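Local coordinates for putative HTH-type transcriptional regulator PH0061 (Pyrococcus horikoshii, PDB 2DBB), which probably binds DNA in a sequence-specific way as a transcriptional regulator of the AsnC family, through a helix-turn-helix domain, at residues K6-D11 against A41-K46; Y67-V72 against R146-I151; P79-K84 against I131-N136. All blocks are in the same frame, centred on the assembly; numbering follows the deposited sequence.

Contact 1: residues K6-D11 against A41-K46; sequences KLDRVD and ARRIDK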
loop_
_atom_site.group_PDB
_atom_site.type_symbol
_atom_site.label_atom_id
_atom_site.label_comp_id
_atom_site.label_asym_id
_atom_site.label_seq_id
_atom_site.Cartn_x
_atom_site.Cartn_y
_atom_site.Cartn_z
ATOM N N LYS B 6 14.125 16.989 -2.430
ATOM C CA LYS B 6 13.591 18.313 -2.750
ATOM C C LYS B 6 12.713 18.367 -3.994
ATOM O O LYS B 6 13.117 17.936 -5.075
ATOM C CB LYS B 6 14.731 19.326 -2.889
ATOM C CG LYS B 6 14.475 20.629 -2.138
ATOM C CD LYS B 6 14.269 20.360 -0.651
ATOM C CE LYS B 6 14.067 21.641 0.143
ATOM N NZ LYS B 6 13.997 21.363 1.610
ATOM N N LEU B 7 11.510 18.908 -3.822
ATOM C CA LEU B 7 10.544 19.032 -4.909
ATOM C C LEU B 7 9.656 20.254 -4.674
ATOM O O LEU B 7 9.229 20.510 -3.549
ATOM C CB LEU B 7 9.680 17.768 -4.981
ATOM C CG LEU B 7 8.667 17.664 -6.122
ATOM C CD1 LEU B 7 9.400 17.658 -7.456
ATOM C CD2 LEU B 7 7.841 16.402 -5.958
ATOM N N ASP B 8 9.390 21.000 -5.742
ATOM C CA ASP B 8 8.560 22.205 -5.690
ATOM C C ASP B 8 7.389 22.105 -4.702
ATOM O O ASP B 8 6.757 21.055 -4.576
ATOM C CB ASP B 8 8.042 22.511 -7.096
ATOM C CG ASP B 8 7.066 23.663 -7.122
ATOM O OD1 ASP B 8 7.476 24.803 -6.817
ATOM O OD2 ASP B 8 5.885 23.419 -7.450
ATOM N N ARG B 9 7.100 23.207 -4.012
ATOM C CA ARG B 9 6.027 23.242 -3.020
ATOM C C ARG B 9 4.640 22.925 -3.579
ATOM O O ARG B 9 3.838 22.257 -2.923
ATOM C CB ARG B 9 5.988 24.605 -2.324
ATOM C CG ARG B 9 5.054 24.642 -1.117
ATOM C CD ARG B 9 5.081 25.992 -0.408
ATOM N NE ARG B 9 4.325 25.972 0.844
ATOM C CZ ARG B 9 4.635 25.217 1.898
ATOM N NH1 ARG B 9 5.693 24.416 1.855
ATOM N NH2 ARG B 9 3.890 25.267 2.996
ATOM N N VAL B 10 4.353 23.415 -4.779
ATOM C CA VAL B 10 3.061 23.161 -5.405
ATOM C C VAL B 10 2.957 21.710 -5.868
ATOM O O VAL B 10 1.882 21.116 -5.828
ATOM C CB VAL B 10 2.828 24.096 -6.604
ATOM C CG1 VAL B 10 1.548 23.706 -7.333
ATOM C CG2 VAL B 10 2.743 25.538 -6.118
ATOM N N ASP B 11 4.073 21.137 -6.311
ATOM C CA ASP B 11 4.062 19.750 -6.755
ATOM C C ASP B 11 3.711 18.836 -5.583
ATOM O O ASP B 11 2.962 17.874 -5.740
ATOM C CB ASP B 11 5.421 19.342 -7.330
ATOM C CG ASP B 11 5.721 20.009 -8.663
ATOM O OD1 ASP B 11 4.874 19.937 -9.578
ATOM O OD2 ASP B 11 6.814 20.598 -8.800
ATOM N N ALA B 41 -1.895 20.972 -15.709
ATOM C CA ALA B 41 -1.660 19.928 -16.696
ATOM C C ALA B 41 -0.166 19.682 -16.844
ATOM O O ALA B 41 0.289 18.543 -16.773
ATOM C CB ALA B 41 -2.264 20.327 -18.035
ATOM N N ARG B 42 0.593 20.756 -17.041
ATOM C CA ARG B 42 2.035 20.642 -17.190
ATOM C C ARG B 42 2.696 20.047 -15.949
ATOM O O ARG B 42 3.580 19.197 -16.063
ATOM C CB ARG B 42 2.651 22.007 -17.503
ATOM C CG ARG B 42 2.784 22.302 -18.999
ATOM C CD ARG B 42 2.088 23.598 -19.391
ATOM N NE ARG B 42 2.452 24.702 -18.507
ATOM C CZ ARG B 42 1.906 25.915 -18.555
ATOM N NH1 ARG B 42 0.969 26.190 -19.451
ATOM N NH2 ARG B 42 2.289 26.849 -17.693
ATOM N N ARG B 43 2.271 20.487 -14.767
ATOM C CA ARG B 43 2.845 19.977 -13.526
ATOM C C ARG B 43 2.623 18.474 -13.374
ATOM O O ARG B 43 3.560 17.728 -13.105
ATOM C CB ARG B 43 2.259 20.722 -12.328
ATOM C CG ARG B 43 2.800 22.135 -12.182
ATOM C CD ARG B 43 2.137 22.889 -11.043
ATOM N NE ARG B 43 2.868 24.107 -10.704
ATOM C CZ ARG B 43 4.079 24.128 -10.151
ATOM N NH1 ARG B 43 4.706 22.992 -9.865
ATOM N NH2 ARG B 43 4.667 25.287 -9.883
ATOM N N ILE B 44 1.384 18.029 -13.554
ATOM C CA ILE B 44 1.073 16.610 -13.439
ATOM C C ILE B 44 1.831 15.811 -14.483
ATOM O O ILE B 44 2.306 14.710 -14.211
ATOM C CB ILE B 44 -0.431 16.352 -13.612
ATOM C CG1 ILE B 44 -1.174 16.847 -12.373
ATOM C CG2 ILE B 44 -0.695 14.865 -13.852
ATOM C CD1 ILE B 44 -2.662 16.612 -12.426
ATOM N N ASP B 45 1.959 16.374 -15.675
ATOM C CA ASP B 45 2.662 15.690 -16.747
ATOM C C ASP B 45 4.135 15.497 -16.399
ATOM O O ASP B 45 4.706 14.439 -16.651
ATOM C CB ASP B 45 2.529 16.480 -18.045
ATOM C CG ASP B 45 2.490 15.583 -19.255
ATOM O OD1 ASP B 45 3.547 15.370 -19.887
ATOM O OD2 ASP B 45 1.391 15.073 -19.558
ATOM N N LYS B 46 4.743 16.518 -15.808
ATOM C CA LYS B 46 6.144 16.430 -15.424
ATOM C C LYS B 46 6.306 15.396 -14.310
ATOM O O LYS B 46 7.240 14.597 -14.322
ATOM C CB LYS B 46 6.649 17.795 -14.949
ATOM C CG LYS B 46 8.159 17.883 -14.806
ATOM C CD LYS B 46 8.855 17.578 -16.134
ATOM C CE LYS B 46 10.361 17.776 -16.032
ATOM N NZ LYS B 46 11.055 17.481 -17.318
#

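Contact 2: residues Y67-V72 against R146-I151; sequences YMYAIV and RKFEII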
loop_
_atom_site.group_PDB
_atom_site.type_symbol
_atom_site.label_atom_id
_atom_site.label_comp_id
_atom_site.label_asym_id
_atom_site.label_seq_id
_atom_site.Cartn_x
_atom_site.Cartn_y
_atom_site.Cartn_z
ATOM N N TYR B 67 -11.014 -11.144 -0.446
ATOM C CA TYR B 67 -9.586 -11.393 -0.316
ATOM C C TYR B 67 -9.107 -11.137 1.109
ATOM O O TYR B 67 -9.843 -10.614 1.943
ATOM C CB TYR B 67 -8.792 -10.467 -1.249
ATOM C CG TYR B 67 -9.053 -10.643 -2.727
ATOM C CD1 TYR B 67 -8.657 -11.802 -3.394
ATOM C CD2 TYR B 67 -9.672 -9.634 -3.465
ATOM C CE1 TYR B 67 -8.866 -11.951 -4.762
ATOM C CE2 TYR B 67 -9.889 -9.770 -4.831
ATOM C CZ TYR B 67 -9.484 -10.930 -5.474
ATOM O OH TYR B 67 -9.685 -11.062 -6.827
ATOM N N MET B 68 -7.856 -11.515 1.362
ATOM C CA MET B 68 -7.208 -11.304 2.647
ATOM C C MET B 68 -5.729 -11.079 2.347
ATOM O O MET B 68 -5.207 -11.589 1.353
ATOM C CB MET B 68 -7.378 -12.522 3.571
ATOM C CG MET B 68 -6.581 -13.768 3.172
ATOM S SD MET B 68 -6.607 -15.108 4.433
ATOM C CE MET B 68 -5.442 -14.502 5.570
ATOM N N TYR B 69 -5.062 -10.293 3.183
ATOM C CA TYR B 69 -3.640 -10.035 3.003
ATOM C C TYR B 69 -2.809 -11.005 3.819
ATOM O O TYR B 69 -3.270 -11.577 4.808
ATOM C CB TYR B 69 -3.259 -8.625 3.469
ATOM C CG TYR B 69 -3.577 -7.504 2.514
ATOM C CD1 TYR B 69 -3.227 -7.588 1.167
ATOM C CD2 TYR B 69 -4.176 -6.327 2.968
ATOM C CE1 TYR B 69 -3.461 -6.528 0.294
ATOM C CE2 TYR B 69 -4.417 -5.262 2.104
ATOM C CZ TYR B 69 -4.052 -5.369 0.766
ATOM O OH TYR B 69 -4.264 -4.311 -0.093
ATOM N N ALA B 70 -1.568 -11.172 3.388
ATOM C CA ALA B 70 -0.602 -12.000 4.081
ATOM C C ALA B 70 0.695 -11.234 3.910
ATOM O O ALA B 70 0.958 -10.679 2.841
ATOM C CB ALA B 70 -0.493 -13.377 3.438
ATOM N N ILE B 71 1.482 -11.162 4.976
ATOM C CA ILE B 71 2.757 -10.479 4.911
ATOM C C ILE B 71 3.795 -11.572 5.083
ATOM O O ILE B 71 3.690 -12.393 5.992
ATOM C CB ILE B 71 2.930 -9.450 6.053
ATOM C CG1 ILE B 71 1.877 -8.337 5.938
ATOM C CG2 ILE B 71 4.326 -8.869 6.010
ATOM C CD1 ILE B 71 2.040 -7.442 4.726
ATOM N N VAL B 72 4.776 -11.596 4.190
ATOM C CA VAL B 72 5.843 -12.580 4.267
ATOM C C VAL B 72 7.146 -11.866 4.620
ATOM O O VAL B 72 7.603 -10.961 3.916
ATOM C CB VAL B 72 5.984 -13.347 2.937
ATOM C CG1 VAL B 72 7.118 -14.368 3.030
ATOM C CG2 VAL B 72 4.671 -14.046 2.622
ATOM N N ARG B 146 -6.800 -2.139 9.671
ATOM C CA ARG B 146 -7.374 -1.015 10.398
ATOM C C ARG B 146 -7.121 0.334 9.736
ATOM O O ARG B 146 -7.976 1.216 9.753
ATOM C CB ARG B 146 -6.839 -1.009 11.830
ATOM C CG ARG B 146 -7.252 -2.245 12.631
ATOM C CD ARG B 146 -8.764 -2.306 12.799
ATOM N NE ARG B 146 -9.256 -1.148 13.540
ATOM C CZ ARG B 146 -9.202 -1.027 14.863
ATOM N NH1 ARG B 146 -8.684 -2.002 15.602
ATOM N NH2 ARG B 146 -9.646 0.082 15.448
ATOM N N LYS B 147 -5.943 0.494 9.157
ATOM C CA LYS B 147 -5.596 1.731 8.484
ATOM C C LYS B 147 -4.782 1.358 7.261
ATOM O O LYS B 147 -3.979 0.432 7.318
ATOM C CB LYS B 147 -4.770 2.626 9.401
ATOM C CG LYS B 147 -4.550 4.027 8.847
ATOM C CD LYS B 147 -3.843 4.907 9.861
ATOM C CE LYS B 147 -3.702 6.333 9.350
ATOM N NZ LYS B 147 -3.005 7.184 10.366
ATOM N N PHE B 148 -5.004 2.058 6.153
ATOM C CA PHE B 148 -4.257 1.772 4.940
ATOM C C PHE B 148 -4.193 2.968 3.996
ATOM O O PHE B 148 -5.180 3.309 3.348
ATOM C CB PHE B 148 -4.877 0.584 4.208
ATOM C CG PHE B 148 -3.916 -0.130 3.308
ATOM C CD1 PHE B 148 -3.180 -1.211 3.778
ATOM C CD2 PHE B 148 -3.726 0.294 1.998
ATOM C CE1 PHE B 148 -2.263 -1.865 2.955
ATOM C CE2 PHE B 148 -2.812 -0.350 1.163
ATOM C CZ PHE B 148 -2.079 -1.433 1.641
ATOM N N GLU B 149 -3.025 3.598 3.927
ATOM C CA GLU B 149 -2.803 4.745 3.048
ATOM C C GLU B 149 -1.437 4.562 2.422
ATOM O O GLU B 149 -0.632 3.773 2.907
ATOM C CB GLU B 149 -2.773 6.064 3.823
ATOM C CG GLU B 149 -3.935 6.331 4.744
ATOM C CD GLU B 149 -3.839 7.714 5.369
ATOM O OE1 GLU B 149 -2.730 8.080 5.826
ATOM O OE2 GLU B 149 -4.868 8.429 5.406
ATOM N N ILE B 150 -1.166 5.304 1.356
ATOM C CA ILE B 150 0.133 5.216 0.706
ATOM C C ILE B 150 1.034 6.325 1.254
ATOM O O ILE B 150 2.194 6.084 1.593
ATOM C CB ILE B 150 0.003 5.347 -0.826
ATOM C CG1 ILE B 150 -1.022 4.334 -1.340
ATOM C CG2 ILE B 150 1.352 5.103 -1.488
ATOM C CD1 ILE B 150 -0.800 2.922 -0.820
ATOM N N ILE B 151 0.493 7.538 1.332
ATOM C CA ILE B 151 1.222 8.680 1.873
ATOM C C ILE B 151 0.268 9.541 2.695
ATOM O O ILE B 151 -0.959 9.402 2.502
ATOM C CB ILE B 151 1.834 9.561 0.761
ATOM C CG1 ILE B 151 2.875 8.770 -0.021
ATOM C CG2 ILE B 151 2.504 10.785 1.370
ATOM C CD1 ILE B 151 3.770 9.650 -0.873
ATOM O OXT ILE B 151 0.756 10.351 3.514
#

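Contact 3: residues P79-K84 against I131-N136; sequences PSDADK and IKNAEN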
loop_
_atom_site.group_PDB
_atom_site.type_symbol
_atom_site.label_atom_id
_atom_site.label_comp_id
_atom_site.label_asym_id
_atom_site.label_seq_id
_atom_site.Cartn_x
_atom_site.Cartn_y
_atom_site.Cartn_z
ATOM N N PRO B 79 23.226 -11.739 0.028
ATOM C CA PRO B 79 22.659 -10.703 -0.845
ATOM C C PRO B 79 22.228 -11.240 -2.205
ATOM O O PRO B 79 21.110 -10.985 -2.661
ATOM C CB PRO B 79 23.798 -9.696 -0.972
ATOM C CG PRO B 79 24.498 -9.819 0.339
ATOM C CD PRO B 79 24.545 -11.318 0.534
ATOM N N SER B 80 23.128 -11.977 -2.848
ATOM C CA SER B 80 22.870 -12.562 -4.157
ATOM C C SER B 80 21.557 -13.330 -4.170
ATOM O O SER B 80 20.838 -13.332 -5.174
ATOM C CB SER B 80 24.013 -13.503 -4.548
ATOM O OG SER B 80 23.729 -14.172 -5.765
ATOM N N ASP B 81 21.257 -13.992 -3.055
ATOM C CA ASP B 81 20.025 -14.761 -2.939
ATOM C C ASP B 81 18.838 -13.825 -2.816
ATOM O O ASP B 81 17.773 -14.086 -3.378
ATOM C CB ASP B 81 20.069 -15.689 -1.720
ATOM C CG ASP B 81 21.042 -16.840 -1.894
ATOM O OD1 ASP B 81 21.390 -17.163 -3.051
ATOM O OD2 ASP B 81 21.449 -17.432 -0.870
ATOM N N ALA B 82 19.025 -12.732 -2.081
ATOM C CA ALA B 82 17.964 -11.754 -1.890
ATOM C C ALA B 82 17.493 -11.205 -3.235
ATOM O O ALA B 82 16.312 -11.281 -3.566
ATOM C CB ALA B 82 18.454 -10.618 -1.010
ATOM N N ASP B 83 18.427 -10.669 -4.014
ATOM C CA ASP B 83 18.098 -10.100 -5.317
ATOM C C ASP B 83 17.434 -11.100 -6.244
ATOM O O ASP B 83 16.523 -10.745 -6.994
ATOM C CB ASP B 83 19.353 -9.532 -5.981
ATOM C CG ASP B 83 19.856 -8.278 -5.289
ATOM O OD1 ASP B 83 19.055 -7.334 -5.110
ATOM O OD2 ASP B 83 21.050 -8.233 -4.927
ATOM N N LYS B 84 17.884 -12.350 -6.191
ATOM C CA LYS B 84 17.313 -13.387 -7.037
ATOM C C LYS B 84 15.892 -13.688 -6.590
ATOM O O LYS B 84 15.004 -13.862 -7.416
ATOM C CB LYS B 84 18.152 -14.667 -6.984
ATOM C CG LYS B 84 17.743 -15.701 -8.025
ATOM C CD LYS B 84 18.670 -16.909 -8.005
ATOM C CE LYS B 84 18.425 -17.836 -9.195
ATOM N NZ LYS B 84 17.060 -18.435 -9.215
ATOM N N ILE B 131 10.650 -19.461 -2.892
ATOM C CA ILE B 131 11.633 -18.856 -2.007
ATOM C C ILE B 131 12.675 -19.886 -1.596
ATOM O O ILE B 131 12.416 -20.751 -0.759
ATOM C CB ILE B 131 10.974 -18.282 -0.737
ATOM C CG1 ILE B 131 9.910 -17.256 -1.125
ATOM C CG2 ILE B 131 12.034 -17.636 0.149
ATOM C CD1 ILE B 131 9.152 -16.702 0.048
ATOM N N LYS B 132 13.855 -19.798 -2.195
ATOM C CA LYS B 132 14.921 -20.733 -1.872
ATOM C C LYS B 132 16.067 -19.999 -1.196
ATOM O O LYS B 132 16.213 -18.784 -1.351
ATOM C CB LYS B 132 15.452 -21.418 -3.141
ATOM C CG LYS B 132 14.401 -22.062 -4.046
ATOM C CD LYS B 132 13.889 -21.078 -5.090
ATOM C CE LYS B 132 12.995 -21.772 -6.111
ATOM N NZ LYS B 132 12.482 -20.836 -7.157
ATOM N N ASN B 133 16.868 -20.740 -0.437
ATOM C CA ASN B 133 18.035 -20.173 0.231
ATOM C C ASN B 133 17.715 -19.116 1.288
ATOM O O ASN B 133 18.438 -18.122 1.418
ATOM C CB ASN B 133 18.976 -19.569 -0.818
ATOM C CG ASN B 133 19.286 -20.534 -1.954
ATOM O OD1 ASN B 133 19.766 -20.125 -3.013
ATOM N ND2 ASN B 133 19.019 -21.819 -1.737
ATOM N N ALA B 134 16.643 -19.329 2.041
ATOM C CA ALA B 134 16.253 -18.391 3.088
ATOM C C ALA B 134 16.529 -19.007 4.453
ATOM O O ALA B 134 16.273 -20.186 4.673
ATOM C CB ALA B 134 14.770 -18.039 2.958
ATOM N N GLU B 135 17.074 -18.213 5.364
ATOM C CA GLU B 135 17.361 -18.696 6.705
ATOM C C GLU B 135 16.056 -18.716 7.504
ATOM O O GLU B 135 15.797 -19.638 8.273
ATOM C CB GLU B 135 18.383 -17.780 7.385
ATOM C CG GLU B 135 18.538 -17.988 8.899
ATOM C CD GLU B 135 19.172 -19.323 9.271
ATOM O OE1 GLU B 135 19.229 -19.643 10.484
ATOM O OE2 GLU B 135 19.619 -20.051 8.356
ATOM N N ASN B 136 15.227 -17.699 7.299
ATOM C CA ASN B 136 13.963 -17.603 8.011
ATOM C C ASN B 136 12.861 -16.992 7.160
ATOM O O ASN B 136 13.077 -16.001 6.467
ATOM C CB ASN B 136 14.140 -16.764 9.283
ATOM C CG ASN B 136 14.806 -17.534 10.407
ATOM O OD1 ASN B 136 14.158 -18.295 11.134
ATOM N ND2 ASN B 136 16.109 -17.347 10.554
#

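Contact 1: residues K6-D11 against A41-K46
A single nitrogen, Arg43 NH1, is shared by two carboxylates that approach it from the start of another helix. Asp8 OD2 lies 2.7 Å from Arg43 NH1 and Asp11 OD1 lies 3.1 Å from the same nitrogen. Both are salt bridges, although their N-H···O angles, 122° and 132°, make them weak as hydrogen bonds. The two acids sit differently around the guanidinium group. Asp11 OD1 is at its edge, with the carboxylate turned well out of the guanidinium plane, whereas the Asp8 carboxylate is nearly parallel to that plane and meets it obliquely. Val10 covers one face, its CB over the centre of the group and its CG1 3.6 Å from Arg43 NE. The Arg43 side chain, extended from CG to NE, spans the gap between the two segments, whose closest CA atoms, those of Asp11 and Arg43, are 6.9 Å apart.

Asp8 also serves as N-cap. With CG anti to the backbone N (chi1 175°), its OD2 accepts from Asp11 N at 3.1 Å, from above the carboxylate plane, and more weakly from Val10 N. One oxygen thus caps helix 9-18 and pairs with Arg43. A leucine in place of Arg43 would probably leave Asp8 and Asp11 facing each other without the positive charge between them. Nearby, Ile44 packs on Leu14 and on Tyr26 and Leu29 of helix 26-32. Salt bridges and this packing together join helix 9-18 to helix 37-49, which carries the end of the predicted H-T-H motif, within the three-helix bundle of an AsnC-type DNA-binding domain.

Contact 2: residues Y67-V72 against R146-I151
The rings of Tyr69 and Phe148 lie almost parallel, their planes 19° apart, but are slid so far along each other that they barely overlap. The centroids are 5.8 Å apart, and each ring meets the other obliquely. The touching is done by the outer atoms: Tyr69 CE2 is 4.1 Å from Phe148 CE1, and Tyr69 OH is 4.0 Å from Phe148 CZ. This is van der Waals contact between buried aromatic groups rather than a full offset stack.

The two side chains come from opposite directions and bridge backbones that are far apart, the CA atoms of Tyr69 and Phe148 being 12.0 Å from each other. Their first torsions differ. In Tyr69, CG is anti to the carbonyl carbon (chi1 -79°), while in Phe148 it is anti to the backbone N (chi1 -156°), and these settings turn the two rings toward each other so that their outer atoms meet.

Strands 67-76 and 134-148 are antiparallel neighbours in the four-stranded sheet of the C-terminal domain, in the βαββαβ order characteristic of the RAM domain of AsnC/Lrp regulators. Backbone hydrogen bonds join Tyr69 to Ile142 and Ile71 to Ile140, but by Phe148 the last strand has diverged from its neighbour and these two side chains alone make the contact between the segments. Arg110 of strand 107-114 forms a cation-pi interaction with Tyr69 and also packs against Phe148.

The segment that carries Phe148 takes part in the dimer interface as well. Lys147 and Phe148 pair in an antiparallel ladder with a strand of the second subunit, and Ile150 O is hydrogen-bonded to Tyr69 OH of that subunit.

Contact 3: residues P79-K84 against I131-N136
The start of helix 79-89, held by the backbone bond from Asp83 N to Pro79 O (3.0 Å), passes beside the connection that leads into strand 134-148, the closest CA atoms being those of Asp81 and of Asn133, a residue of left-handed backbone conformation, at 6.6 Å.

A single pair of side chains closes the gap. Asp81 and Asn133 both point across the contact and cross at about a right angle. The Asp81 carboxylate rests against the aliphatic root of its partner, with Asp81 OD2 3.3 Å from Asn133 CB and Asp81 CG 3.6 Å from the same carbon. In Asp81, CG is anti to the carbonyl carbon (chi1 -70°), which carries the carboxylate toward Asn133 from the helix surface. The carboxylate and amide planes are steeply inclined to each other, at 50°.

Farther along the contact, Lys84 NZ and Lys132 NZ come within 5.6 Å of each other, like charges whose charged atoms do not touch. Lys132 NZ makes a weak hydrogen bond to Arg130 O and a long, weak ion pair with Glu88 OE1, an acid farther along the same helix as Lys84. Ala82 packs on Ser76 and Ile131 on Ile74, both of strand 67-76. Past the contact, Glu135 and Asn136 both face Lys75 of that strand in a classic beta bulge.

In the βαββαβ (ferredoxin-like) domain, helix 79-89 follows strand 67-76, and the contact joins the start of this helix to the loop leading into the last strand. It is small, 113 Å² in all, and lies at the surface. With a carboxylate oxygen against an aliphatic CB and no salt bridge between the segments, its chemistry points to modest surface packing and not to charge pairing.

Along the chain, contact 1 closes before the other two open, whereas contact 3 is nested inside the loop closed by contact 2. Contact 1 belongs to the predicted DNA-binding part, its centre 28 Å from that of contact 2 and 39 Å from that of contact 3, on the opposite side of the chain's centre from the latter. Contacts 2 and 3 share strand 134-148 and the sheet it forms with strand 67-76. Their centres are 24 Å apart, yet they touch where Val72 CG1 packs 4.3 Å from Ile131 CD1. Contacts 1 and 2 stay about 9 Å apart at their nearest atoms; both reach the second subunit, contact 1 through Leu7 and contact 2 through many more residues.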